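Local coordinates for microcin B17-processing protein McbD (PDB 6GRH), which takes part in processing the inactive microcin B17 precursor McbA into the active peptide antibiotic, and belongs to the YcaO cyclodehydratase family, at residues Glu167-Gln172 with Leu245-Ser250; His224-Leu229 with Lys253-Ser258. The protein carries 1 engineered substitution. All coordinates share one frame; numbering follows the deposited sequence. Where two conformers were deposited one is given.

Contact 1. Residues Glu167-Gln172 with Leu245-Ser250. Engineered in segment 167-172: R171 (natural residue Thr).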
loop_
_atom_site.group_PDB
_atom_site.type_symbol
_atom_site.label_atom_id
_atom_site.label_comp_id
_atom_site.label_asym_id
_atom_site.label_seq_id
_atom_site.Cartn_x
_atom_site.Cartn_y
_atom_site.Cartn_z
ATOM N N GLU E 167 43.711 -15.887 4.155
ATOM C CA GLU E 167 44.323 -14.648 4.587
ATOM C C GLU E 167 45.784 -14.827 4.998
ATOM O O GLU E 167 46.605 -13.992 4.666
ATOM C CB GLU E 167 43.552 -14.010 5.740
ATOM C CG GLU E 167 43.975 -12.574 5.944
ATOM C CD GLU E 167 42.929 -11.797 6.695
ATOM O OE1 GLU E 167 41.868 -11.514 6.077
ATOM O OE2 GLU E 167 43.174 -11.503 7.891
ATOM N N PHE E 168 46.084 -15.911 5.711
ATOM C CA PHE E 168 47.471 -16.259 6.102
ATOM C C PHE E 168 48.355 -16.374 4.868
ATOM O O PHE E 168 49.428 -15.782 4.816
ATOM C CB PHE E 168 47.472 -17.579 6.882
ATOM C CG PHE E 168 48.835 -18.044 7.344
ATOM C CD1 PHE E 168 49.402 -17.537 8.507
ATOM C CD2 PHE E 168 49.523 -19.024 6.636
ATOM C CE1 PHE E 168 50.634 -17.987 8.953
ATOM C CE2 PHE E 168 50.768 -19.476 7.075
ATOM C CZ PHE E 168 51.313 -18.955 8.249
ATOM N N MET E 169 47.891 -17.137 3.878
ATOM C CA MET E 169 48.602 -17.254 2.612
ATOM C C MET E 169 48.796 -15.889 1.965
ATOM O O MET E 169 49.887 -15.577 1.505
ATOM C CB MET E 169 47.865 -18.188 1.648
ATOM C CG MET E 169 48.295 -19.626 1.784
ATOM S SD MET E 169 50.070 -19.713 1.503
ATOM C CE MET E 169 50.517 -20.739 2.887
ATOM N N GLU E 170 47.742 -15.079 1.954
ATOM C CA GLU E 170 47.797 -13.730 1.351
ATOM C C GLU E 170 48.911 -12.872 1.956
ATOM O O GLU E 170 49.748 -12.320 1.249
ATOM C CB GLU E 170 46.460 -12.978 1.541
ATOM C CG GLU E 170 45.398 -13.395 0.550
ATOM C CD GLU E 170 43.979 -13.049 0.963
ATOM O OE1 GLU E 170 43.774 -12.193 1.841
ATOM O OE2 GLU E 170 43.054 -13.656 0.395
ATOM N N ARG E 171 48.899 -12.771 3.280
ATOM C CA ARG E 171 49.779 -11.871 3.997
ATOM C C ARG E 171 51.221 -12.374 4.010
ATOM O O ARG E 171 52.147 -11.588 3.790
ATOM C CB ARG E 171 49.257 -11.613 5.428
ATOM C CG ARG E 171 47.812 -11.099 5.501
ATOM C CD ARG E 171 47.647 -9.748 4.826
ATOM N NE ARG E 171 46.243 -9.339 4.761
ATOM C CZ ARG E 171 45.555 -8.730 5.727
ATOM N NH1 ARG E 171 46.099 -8.433 6.915
ATOM N NH2 ARG E 171 44.275 -8.414 5.503
ATOM N N GLN E 172 51.415 -13.679 4.203
ATOM C CA GLN E 172 52.769 -14.243 4.157
ATOM C C GLN E 172 53.347 -14.075 2.759
ATOM O O GLN E 172 54.515 -13.662 2.620
ATOM C CB GLN E 172 52.821 -15.705 4.601
ATOM C CG GLN E 172 52.331 -15.962 6.023
ATOM C CD GLN E 172 53.125 -15.245 7.084
ATOM O OE1 GLN E 172 54.368 -15.127 6.991
ATOM N NE2 GLN E 172 52.428 -14.788 8.122
ATOM N N LEU E 245 44.498 -7.754 -3.080
ATOM C CA LEU E 245 45.154 -9.026 -2.899
ATOM C C LEU E 245 44.129 -10.079 -2.522
ATOM O O LEU E 245 43.261 -9.838 -1.676
ATOM C CB LEU E 245 46.188 -8.914 -1.791
ATOM C CG LEU E 245 46.947 -10.184 -1.388
ATOM C CD1 LEU E 245 47.800 -10.715 -2.533
ATOM C CD2 LEU E 245 47.816 -9.853 -0.195
ATOM N N SER E 246 44.262 -11.261 -3.106
ATOM C CA SER E 246 43.445 -12.373 -2.708
ATOM C C SER E 246 44.097 -13.688 -3.049
ATOM O O SER E 246 44.807 -13.784 -4.043
ATOM C CB SER E 246 42.078 -12.253 -3.373
ATOM O OG SER E 246 41.233 -13.286 -2.932
ATOM N N TYR E 247 43.846 -14.690 -2.213
ATOM C CA TYR E 247 44.334 -16.036 -2.427
ATOM C C TYR E 247 43.145 -16.965 -2.590
ATOM O O TYR E 247 42.215 -16.931 -1.787
ATOM C CB TYR E 247 45.182 -16.490 -1.241
ATOM C CG TYR E 247 45.647 -17.922 -1.320
ATOM C CD1 TYR E 247 44.904 -18.953 -0.735
ATOM C CD2 TYR E 247 46.822 -18.254 -1.982
ATOM C CE1 TYR E 247 45.332 -20.266 -0.783
ATOM C CE2 TYR E 247 47.261 -19.576 -2.043
ATOM C CZ TYR E 247 46.514 -20.578 -1.446
ATOM O OH TYR E 247 46.954 -21.881 -1.486
ATOM N N ALA E 248 43.203 -17.804 -3.610
ATOM C CA ALA E 248 42.214 -18.859 -3.815
ATOM C C ALA E 248 42.885 -20.034 -4.536
ATOM O O ALA E 248 44.027 -19.912 -5.007
ATOM C CB ALA E 248 41.032 -18.316 -4.605
ATOM N N ASN E 249 42.195 -21.177 -4.599
ATOM C CA ASN E 249 42.680 -22.343 -5.359
ATOM C C ASN E 249 42.701 -22.078 -6.854
ATOM O O ASN E 249 43.616 -22.487 -7.555
ATOM C CB ASN E 249 41.809 -23.579 -5.104
ATOM C CG ASN E 249 42.055 -24.198 -3.754
ATOM O OD1 ASN E 249 43.167 -24.117 -3.210
ATOM N ND2 ASN E 249 41.021 -24.840 -3.197
ATOM N N SER E 250 41.651 -21.431 -7.322
ATOM C CA SER E 250 41.481 -21.025 -8.709
ATOM C C SER E 250 42.194 -19.699 -8.967
ATOM O O SER E 250 41.966 -18.729 -8.255
ATOM C CB SER E 250 39.971 -20.873 -9.019
ATOM O OG SER E 250 39.721 -20.113 -10.195
#
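E170 reaches from its helix to the edge of strand 241-248 and takes the backbone N-H of Y247 on OE2 (N to OE2 2.9 Å). The bond is bent, 151° at the hydrogen, and meets OE2 on its anti side, 21° out of the carboxylate plane. CG of E170 stands anti to the carbonyl carbon (chi1 -80°) and the chain runs on extended, which carries the carboxylate across to the strand; on the way CG packs 3.6 Å from CB of Y247. OE2 also lies 3.4 Å from CA of S246. The preceding residue, M169, sets its CB over the centre of the Y247 ring, 3.7 Å from the centroid, a CH-pi contact over the face. Its CG continues over the phenol end, 3.8 Å from CZ, so the two side chains run alongside each other. In the conformer given, SD adds a long, oblique Met-aromatic contact, 5.0 Å from the ring centroid. Two residues before Y247, L245 places CD2 against E170, 3.8 Å from its CB. The Y247 ring is further positioned by a hydrogen bond from its hydroxyl group to the carbonyl of P222. Helix 157-180 thus packs on an outermost strand of the mixed sheet within this chain, while L327 of helix 327-334 touches both M169 and Y247.

Contact 2. Residues His224-Leu229 with Lys253-Ser258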
loop_
_atom_site.group_PDB
_atom_site.type_symbol
_atom_site.label_atom_id
_atom_site.label_comp_id
_atom_site.label_asym_id
_atom_site.label_seq_id
_atom_site.Cartn_x
_atom_site.Cartn_y
_atom_site.Cartn_z
ATOM N N HIS E 224 46.810 -19.683 -5.544
ATOM C CA HIS E 224 47.268 -18.476 -6.212
ATOM C C HIS E 224 46.952 -17.257 -5.364
ATOM O O HIS E 224 45.781 -17.017 -5.036
ATOM C CB HIS E 224 46.610 -18.360 -7.591
ATOM C CG HIS E 224 46.941 -19.502 -8.503
ATOM N ND1 HIS E 224 48.080 -19.532 -9.277
ATOM C CD2 HIS E 224 46.310 -20.679 -8.720
ATOM C CE1 HIS E 224 48.130 -20.667 -9.950
ATOM N NE2 HIS E 224 47.070 -21.387 -9.628
ATOM N N ALA E 225 47.990 -16.515 -4.980
ATOM C CA ALA E 225 47.833 -15.203 -4.345
ATOM C C ALA E 225 48.048 -14.181 -5.430
ATOM O O ALA E 225 49.135 -14.089 -5.984
ATOM C CB ALA E 225 48.846 -15.013 -3.243
ATOM N N VAL E 226 47.013 -13.441 -5.772
ATOM C CA VAL E 226 47.106 -12.493 -6.869
ATOM C C VAL E 226 47.089 -11.074 -6.334
ATOM O O VAL E 226 46.166 -10.712 -5.618
ATOM C CB VAL E 226 45.982 -12.724 -7.893
ATOM C CG1 VAL E 226 46.008 -11.653 -8.972
ATOM C CG2 VAL E 226 46.157 -14.104 -8.534
ATOM N N LEU E 227 48.112 -10.295 -6.693
ATOM C CA LEU E 227 48.258 -8.915 -6.258
ATOM C C LEU E 227 47.940 -8.052 -7.452
ATOM O O LEU E 227 48.561 -8.205 -8.500
ATOM C CB LEU E 227 49.703 -8.637 -5.817
ATOM C CG LEU E 227 50.013 -7.231 -5.288
ATOM C CD1 LEU E 227 49.281 -6.933 -4.007
ATOM C CD2 LEU E 227 51.519 -7.075 -5.110
ATOM N N THR E 228 46.955 -7.171 -7.302
ATOM C CA THR E 228 46.613 -6.194 -8.329
ATOM C C THR E 228 47.143 -4.848 -7.844
ATOM O O THR E 228 47.008 -4.511 -6.659
ATOM C CB THR E 228 45.089 -6.109 -8.573
ATOM O OG1 THR E 228 44.391 -6.291 -7.335
ATOM C CG2 THR E 228 44.621 -7.164 -9.571
ATOM N N LEU E 229 47.740 -4.094 -8.760
ATOM C CA LEU E 229 48.353 -2.805 -8.459
ATOM C C LEU E 229 47.836 -1.786 -9.443
ATOM O O LEU E 229 47.686 -2.084 -10.628
ATOM C CB LEU E 229 49.872 -2.913 -8.583
ATOM C CG LEU E 229 50.580 -3.778 -7.549
ATOM C CD1 LEU E 229 52.068 -3.831 -7.867
ATOM C CD2 LEU E 229 50.351 -3.265 -6.133
ATOM N N LYS E 253 39.450 -17.081 -9.782
ATOM C CA LYS E 253 38.793 -16.660 -8.573
ATOM C C LYS E 253 39.676 -15.693 -7.806
ATOM O O LYS E 253 39.203 -14.664 -7.363
ATOM C CB LYS E 253 38.431 -17.862 -7.694
ATOM C CG LYS E 253 37.801 -17.464 -6.374
ATOM C CD LYS E 253 36.885 -18.516 -5.759
ATOM C CE LYS E 253 36.361 -17.997 -4.411
ATOM N NZ LYS E 253 35.323 -18.882 -3.797
ATOM N N ALA E 254 40.966 -16.016 -7.663
ATOM C CA ALA E 254 41.882 -15.132 -6.930
ATOM C C ALA E 254 41.977 -13.773 -7.622
ATOM O O ALA E 254 41.912 -12.733 -6.963
ATOM C CB ALA E 254 43.259 -15.769 -6.784
ATOM N N LEU E 255 42.080 -13.777 -8.947
ATOM C CA LEU E 255 42.176 -12.523 -9.702
ATOM C C LEU E 255 40.906 -11.696 -9.533
ATOM O O LEU E 255 40.983 -10.493 -9.293
ATOM C CB LEU E 255 42.458 -12.759 -11.191
ATOM C CG LEU E 255 42.408 -11.547 -12.138
ATOM C CD1 LEU E 255 43.165 -10.359 -11.564
ATOM C CD2 LEU E 255 42.989 -11.902 -13.499
ATOM N N CYS E 256 39.742 -12.343 -9.652
ATOM C CA CYS E 256 38.473 -11.629 -9.508
ATOM C C CYS E 256 38.318 -11.015 -8.128
ATOM O O CYS E 256 38.053 -9.820 -8.033
ATOM C CB CYS E 256 37.271 -12.511 -9.903
ATOM S SG CYS E 256 37.330 -12.953 -11.664
ATOM N N LYS E 257 38.552 -11.796 -7.070
ATOM C CA LYS E 257 38.515 -11.252 -5.717
ATOM C C LYS E 257 39.532 -10.103 -5.538
ATOM O O LYS E 257 39.213 -9.073 -4.972
ATOM C CB LYS E 257 38.734 -12.347 -4.653
ATOM C CG LYS E 257 37.634 -13.425 -4.605
ATOM C CD LYS E 257 37.333 -13.891 -3.162
ATOM N N SER E 258 40.741 -10.275 -6.056
ATOM C CA SER E 258 41.781 -9.233 -5.949
ATOM C C SER E 258 41.355 -7.882 -6.563
ATOM O O SER E 258 41.560 -6.818 -5.969
ATOM C CB SER E 258 43.075 -9.709 -6.595
ATOM O OG SER E 258 44.080 -8.744 -6.440
#
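A helix laid on a beta-sheet brings V226 and T228 of strand 224-231 against A254, L255 and S258 of helix 251-275. In the conformer given for T228, the hydroxyl of S258 meets that of T228 at 2.6 Å between OG and OG1, a hydrogen bond in which either may be the donor. The same OG lies 3.0 Å from the carbonyl O of V226, a second possible acceptor for its proton. In S258 the hydroxyl is anti to the backbone N (chi1 -177°), which turns it from the helix to the strand. T228 OG1 also bonds to the carbonyl of G244 on the next strand, so in this conformer the buried hydroxyls link two strands and the helix. The order is strand 224-231, antiparallel strand 241-248, then helix 251-275, whose short segment runs at 34° to strand 224-229 with the axes 7.5 Å apart at closest. Apolar contacts fill in beside the hydroxyls. V226 divides its branches: CG2 sits 3.8 Å from CB of A254, whereas CG1 faces CD1 of L255 at 4.1 Å. That same CD1 meets CG2 of T228 at 4.0 Å, the two side chains crossing at about a right angle. Nearer the start of the strand, the methyl of A254 lies 3.3 Å from the carbonyl O of H224, whose imidazole turns to D215 and S323.

Both contacts are buried and share one mixed sheet, in which strands 241-248 and 224-231 are antiparallel neighbours; their centres lie about 8 Å apart. Contact 1 is the more central in the chain, about 8 Å from its centre against about 13 Å for contact 2. Probable backbone hydrogen bonds from V226 N to S246 O and from H224 N to A248 O join them directly. Different helices are held: 157-180 in contact 1, 251-275 in contact 2, with S246 OG packed against CB of K257. The chemistry differs accordingly: a carboxylate and a methionine-covered aromatic ring at an outermost strand, small hydroxyls and aliphatic branches one strand further in.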